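PDB 4K9Q: benzoylformate Decarboxylase from Polynucleobacter necessarius, which binds thiamine diphosphate and magnesium and probably decarboxylates benzoylformate, as a member of the thiamine diphosphate-dependent enzyme family. Local coordinates for residues V4-V17 / P132-A144. Sequence-based numbering, arbitrary orientation.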
loop_
_atom_site.group_PDB
_atom_site.type_symbol
_atom_site.label_atom_id
_atom_site.label_comp_id
_atom_site.label_asym_id
_atom_site.label_seq_id
_atom_site.Cartn_x
_atom_site.Cartn_y
_atom_site.Cartn_z
ATOM N N VAL A 4 2.240 -25.202 17.852
ATOM C CA VAL A 4 2.170 -23.751 17.766
ATOM C C VAL A 4 1.109 -23.218 18.738
ATOM O O VAL A 4 1.336 -22.246 19.458
ATOM C CB VAL A 4 1.829 -23.313 16.328
ATOM C CG1 VAL A 4 1.517 -21.807 16.281
ATOM C CG2 VAL A 4 2.946 -23.701 15.351
ATOM N N LYS A 5 -0.052 -23.868 18.782
ATOM C CA LYS A 5 -1.129 -23.404 19.651
ATOM C C LYS A 5 -0.728 -23.433 21.135
ATOM O O LYS A 5 -0.919 -22.449 21.858
ATOM C CB LYS A 5 -2.416 -24.206 19.418
ATOM C CG LYS A 5 -3.607 -23.696 20.237
ATOM C CD LYS A 5 -4.931 -24.254 19.728
ATOM C CE LYS A 5 -5.057 -25.753 19.960
ATOM N NZ LYS A 5 -5.260 -26.098 21.394
ATOM N N GLU A 6 -0.162 -24.549 21.586
ATOM C CA GLU A 6 0.201 -24.653 22.997
ATOM C C GLU A 6 1.241 -23.594 23.384
ATOM O O GLU A 6 1.120 -22.942 24.418
ATOM C CB GLU A 6 0.698 -26.059 23.358
ATOM C CG GLU A 6 0.841 -26.240 24.861
ATOM C CD GLU A 6 1.177 -27.660 25.274
ATOM O OE1 GLU A 6 1.179 -28.559 24.408
ATOM O OE2 GLU A 6 1.443 -27.872 26.475
ATOM N N ILE A 7 2.253 -23.419 22.541
ATOM C CA ILE A 7 3.300 -22.431 22.794
ATOM C C ILE A 7 2.754 -21.001 22.795
ATOM O O ILE A 7 3.145 -20.172 23.614
ATOM C CB ILE A 7 4.425 -22.576 21.768
ATOM C CG1 ILE A 7 5.054 -23.968 21.915
ATOM C CG2 ILE A 7 5.459 -21.457 21.920
ATOM C CD1 ILE A 7 5.950 -24.361 20.760
ATOM N N THR A 8 1.843 -20.722 21.868
ATOM C CA THR A 8 1.266 -19.386 21.753
ATOM C C THR A 8 0.404 -19.045 22.968
ATOM O O THR A 8 0.503 -17.946 23.526
ATOM C CB THR A 8 0.440 -19.260 20.456
ATOM O OG1 THR A 8 1.293 -19.489 19.325
ATOM C CG2 THR A 8 -0.188 -17.874 20.350
ATOM N N PHE A 9 -0.451 -19.975 23.385
ATOM C CA PHE A 9 -1.278 -19.711 24.550
ATOM C C PHE A 9 -0.415 -19.556 25.805
ATOM O O PHE A 9 -0.701 -18.705 26.658
ATOM C CB PHE A 9 -2.375 -20.770 24.713
ATOM C CG PHE A 9 -3.608 -20.473 23.910
ATOM C CD1 PHE A 9 -4.634 -19.714 24.450
ATOM C CD2 PHE A 9 -3.735 -20.932 22.609
ATOM C CE1 PHE A 9 -5.772 -19.423 23.703
ATOM C CE2 PHE A 9 -4.866 -20.645 21.859
ATOM C CZ PHE A 9 -5.883 -19.890 22.409
ATOM N N ASP A 10 0.665 -20.331 25.895
ATOM C CA ASP A 10 1.599 -20.169 27.012
ATOM C C ASP A 10 2.266 -18.786 27.020
ATOM O O ASP A 10 2.438 -18.175 28.077
ATOM C CB ASP A 10 2.649 -21.276 27.028
ATOM C CG ASP A 10 2.193 -22.509 27.803
ATOM O OD1 ASP A 10 1.195 -22.428 28.560
ATOM O OD2 ASP A 10 2.853 -23.557 27.662
ATOM N N LEU A 11 2.632 -18.286 25.842
ATOM C CA LEU A 11 3.139 -16.918 25.735
ATOM C C LEU A 11 2.100 -15.908 26.218
ATOM O O LEU A 11 2.408 -14.990 26.978
ATOM C CB LEU A 11 3.563 -16.602 24.294
ATOM C CG LEU A 11 3.929 -15.140 24.022
ATOM C CD1 LEU A 11 5.206 -14.762 24.765
ATOM C CD2 LEU A 11 4.097 -14.904 22.535
ATOM N N LEU A 12 0.860 -16.080 25.774
ATOM C CA LEU A 12 -0.193 -15.148 26.131
ATOM C C LEU A 12 -0.413 -15.145 27.640
ATOM O O LEU A 12 -0.660 -14.102 28.231
ATOM C CB LEU A 12 -1.475 -15.471 25.355
ATOM C CG LEU A 12 -1.373 -15.181 23.853
ATOM C CD1 LEU A 12 -2.621 -15.664 23.128
ATOM C CD2 LEU A 12 -1.123 -13.689 23.590
ATOM N N ARG A 13 -0.289 -16.312 28.273
ATOM C CA ARG A 13 -0.350 -16.377 29.733
ATOM C C ARG A 13 0.759 -15.550 30.365
ATOM O O ARG A 13 0.515 -14.781 31.296
ATOM C CB ARG A 13 -0.221 -17.822 30.217
ATOM C CG ARG A 13 -1.472 -18.625 30.022
ATOM C CD ARG A 13 -1.303 -20.039 30.573
ATOM N NE ARG A 13 -2.497 -20.806 30.270
ATOM C CZ ARG A 13 -2.618 -21.611 29.228
ATOM N NH1 ARG A 13 -1.600 -21.786 28.395
ATOM N NH2 ARG A 13 -3.762 -22.242 29.023
ATOM N N LYS A 14 1.977 -15.715 29.858
ATOM C CA LYS A 14 3.126 -14.980 30.361
ATOM C C LYS A 14 2.941 -13.469 30.199
ATOM O O LYS A 14 3.282 -12.695 31.097
ATOM C CB LYS A 14 4.396 -15.458 29.650
ATOM C CG LYS A 14 5.664 -14.729 30.049
ATOM C CD LYS A 14 5.982 -14.927 31.514
ATOM C CE LYS A 14 7.386 -14.422 31.832
ATOM N NZ LYS A 14 7.741 -14.679 33.258
ATOM N N LEU A 15 2.394 -13.057 29.055
ATOM C CA LEU A 15 2.125 -11.645 28.783
ATOM C C LEU A 15 0.903 -11.111 29.520
ATOM O O LEU A 15 0.662 -9.899 29.525
ATOM C CB LEU A 15 1.961 -11.418 27.273
ATOM C CG LEU A 15 3.232 -11.704 26.462
ATOM C CD1 LEU A 15 2.974 -11.676 24.956
ATOM C CD2 LEU A 15 4.365 -10.736 26.836
ATOM N N GLN A 16 0.139 -12.022 30.124
ATOM C CA GLN A 16 -1.098 -11.696 30.827
ATOM C C GLN A 16 -2.175 -11.115 29.907
ATOM O O GLN A 16 -2.932 -10.219 30.293
ATOM C CB GLN A 16 -0.819 -10.782 32.017
ATOM C CG GLN A 16 0.186 -11.403 32.996
ATOM C CD GLN A 16 0.433 -10.531 34.209
ATOM O OE1 GLN A 16 -0.482 -9.891 34.726
ATOM N NE2 GLN A 16 1.680 -10.495 34.667
ATOM N N VAL A 17 -2.228 -11.645 28.691
ATOM C CA VAL A 17 -3.258 -11.279 27.725
ATOM C C VAL A 17 -4.130 -12.515 27.535
ATOM O O VAL A 17 -3.827 -13.380 26.711
ATOM C CB VAL A 17 -2.609 -10.831 26.398
ATOM C CG1 VAL A 17 -3.667 -10.526 25.335
ATOM C CG2 VAL A 17 -1.726 -9.601 26.647
ATOM N N PRO A 132 4.823 -21.564 10.226
ATOM C CA PRO A 132 4.199 -21.856 11.524
ATOM C C PRO A 132 5.147 -21.606 12.701
ATOM O O PRO A 132 4.718 -21.113 13.746
ATOM C CB PRO A 132 3.875 -23.350 11.434
ATOM C CG PRO A 132 3.830 -23.660 9.973
ATOM C CD PRO A 132 4.735 -22.690 9.281
ATOM N N GLU A 133 6.421 -21.941 12.523
ATOM C CA GLU A 133 7.430 -21.743 13.561
ATOM C C GLU A 133 7.489 -20.303 14.080
ATOM O O GLU A 133 7.866 -20.065 15.233
ATOM C CB GLU A 133 8.813 -22.160 13.051
ATOM C CG GLU A 133 9.026 -23.668 12.927
ATOM C CD GLU A 133 8.475 -24.270 11.636
ATOM O OE1 GLU A 133 7.822 -23.556 10.842
ATOM O OE2 GLU A 133 8.699 -25.479 11.412
ATOM N N ASP A 134 7.121 -19.344 13.232
ATOM C CA ASP A 134 7.216 -17.934 13.583
ATOM C C ASP A 134 5.989 -17.375 14.289
ATOM O O ASP A 134 5.991 -16.205 14.695
ATOM C CB ASP A 134 7.472 -17.095 12.333
ATOM C CG ASP A 134 8.788 -17.448 11.657
ATOM O OD1 ASP A 134 9.768 -17.765 12.368
ATOM O OD2 ASP A 134 8.835 -17.413 10.413
ATOM N N VAL A 135 4.941 -18.186 14.448
ATOM C CA VAL A 135 3.694 -17.654 15.002
ATOM C C VAL A 135 3.836 -17.108 16.436
ATOM O O VAL A 135 3.408 -15.982 16.709
ATOM C CB VAL A 135 2.501 -18.647 14.848
ATOM C CG1 VAL A 135 1.280 -18.161 15.649
ATOM C CG2 VAL A 135 2.166 -18.844 13.368
ATOM N N PRO A 136 4.430 -17.893 17.355
ATOM C CA PRO A 136 4.610 -17.359 18.710
ATOM C C PRO A 136 5.430 -16.074 18.709
ATOM O O PRO A 136 5.031 -15.101 19.355
ATOM C CB PRO A 136 5.353 -18.482 19.444
ATOM C CG PRO A 136 4.994 -19.732 18.679
ATOM C CD PRO A 136 4.886 -19.294 17.244
ATOM N N GLY A 137 6.543 -16.058 17.978
ATOM C CA GLY A 137 7.346 -14.849 17.888
ATOM C C GLY A 137 6.597 -13.666 17.298
ATOM O O GLY A 137 6.854 -12.524 17.678
ATOM N N ALA A 138 5.687 -13.934 16.361
ATOM C CA ALA A 138 4.864 -12.877 15.758
ATOM C C ALA A 138 3.893 -12.278 16.781
ATOM O O ALA A 138 3.649 -11.056 16.791
ATOM C CB ALA A 138 4.121 -13.400 14.532
ATOM N N PHE A 139 3.342 -13.127 17.649
ATOM C CA PHE A 139 2.541 -12.622 18.758
ATOM C C PHE A 139 3.363 -11.737 19.704
ATOM O O PHE A 139 2.884 -10.694 20.169
ATOM C CB PHE A 139 1.853 -13.761 19.517
ATOM C CG PHE A 139 0.509 -14.144 18.946
ATOM C CD1 PHE A 139 -0.656 -13.598 19.463
ATOM C CD2 PHE A 139 0.418 -15.036 17.887
ATOM C CE1 PHE A 139 -1.911 -13.947 18.946
ATOM C CE2 PHE A 139 -0.833 -15.397 17.366
ATOM C CZ PHE A 139 -1.996 -14.846 17.898
ATOM N N MET A 140 4.601 -12.142 19.995
ATOM C CA MET A 140 5.452 -11.301 20.831
ATOM C C MET A 140 5.747 -9.952 20.158
ATOM O O MET A 140 5.680 -8.907 20.801
ATOM C CB MET A 140 6.763 -12.005 21.187
ATOM C CG MET A 140 7.610 -11.208 22.173
ATOM S SD MET A 140 6.800 -10.982 23.765
ATOM C CE MET A 140 6.789 -9.192 23.898
ATOM N N ARG A 141 6.091 -9.977 18.873
ATOM C CA ARG A 141 6.346 -8.730 18.150
ATOM C C ARG A 141 5.073 -7.890 18.082
ATOM O O ARG A 141 5.125 -6.667 18.162
ATOM C CB ARG A 141 6.886 -9.012 16.745
ATOM C CG ARG A 141 7.179 -7.755 15.919
ATOM C CD ARG A 141 8.020 -8.075 14.682
ATOM N NE ARG A 141 8.118 -6.891 13.834
ATOM C CZ ARG A 141 8.550 -6.881 12.578
ATOM N NH1 ARG A 141 8.968 -7.996 11.986
ATOM N NH2 ARG A 141 8.579 -5.732 11.913
ATOM N N ALA A 142 3.927 -8.551 17.930
ATOM C CA ALA A 142 2.640 -7.845 17.930
ATOM C C ALA A 142 2.424 -7.107 19.260
ATOM O O ALA A 142 2.106 -5.913 19.277
ATOM C CB ALA A 142 1.483 -8.823 17.650
ATOM N N TYR A 143 2.619 -7.816 20.368
ATOM C CA TYR A 143 2.485 -7.224 21.694
ATOM C C TYR A 143 3.451 -6.051 21.874
ATOM O O TYR A 143 3.056 -4.978 22.333
ATOM C CB TYR A 143 2.748 -8.288 22.774
ATOM C CG TYR A 143 2.661 -7.777 24.199
ATOM C CD1 TYR A 143 3.696 -7.040 24.765
ATOM C CD2 TYR A 143 1.553 -8.061 24.993
ATOM C CE1 TYR A 143 3.621 -6.579 26.064
ATOM C CE2 TYR A 143 1.469 -7.600 26.293
ATOM C CZ TYR A 143 2.508 -6.856 26.825
ATOM O OH TYR A 143 2.421 -6.406 28.128
ATOM N N ALA A 144 4.715 -6.272 21.516
ATOM C CA ALA A 144 5.755 -5.252 21.663
ATOM C C ALA A 144 5.420 -4.008 20.860
ATOM O O ALA A 144 5.543 -2.886 21.351
ATOM C CB ALA A 144 7.099 -5.799 21.235
HETATM O O HOH W 1 0.106 -7.085 29.429
HETATM O O HOH W 2 3.027 -8.428 30.195
#
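Thr8 and Pro136 mark where helices 4-15 and 135-144 come nearest, their CA atoms 5.0 Å apart; the axes approach to 9.2 Å and run nearly parallel, crossing at -24°. The two are neighbouring helices on one side of the parallel sheet of the alpha/beta N-terminal thiamine diphosphate-binding domain, with Phe139 lying on strand 154-159 and Leu12 on strand 66-69. Proline suits position 136 because the first turn of a helix needs no amide donor there, and its compact ring meets Ile7 CG2 through CG at 3.7 Å. Beside it Thr8 works with both branches. With the hydroxyl next to its own backbone N (chi1 -60°), OG1 bonds Val4 O at 2.8 Å from above the carbonyl plane, an oxygen that also accepts Thr8 N, while CG2 swings over one face of the Phe139 ring, 3.9 Å from its centroid. Replacing Thr8 with serine would probably leave that ring face without its methyl cover and open a small gap between the helices. Short valines fit the N-terminal end, where Val4 CG1 presses against Val135 CB at 3.6 Å. Farther along, Leu11 CD2 reaches the backbone around Pro136 O and Met140 N, and the flexible thioether of Met140 takes Leu15 CD2 against SD. That same leucine methyl stands over the centre of the Tyr143 ring, whose edge receives Val17 CG2 from beyond the Schellman motif at Gln16. Tyrosine combines this apolar ring with a polar end: two waters each donate to Leu15 O and hydrogen-bond Tyr143 OH, one of them 2.7 Å from that hydroxyl.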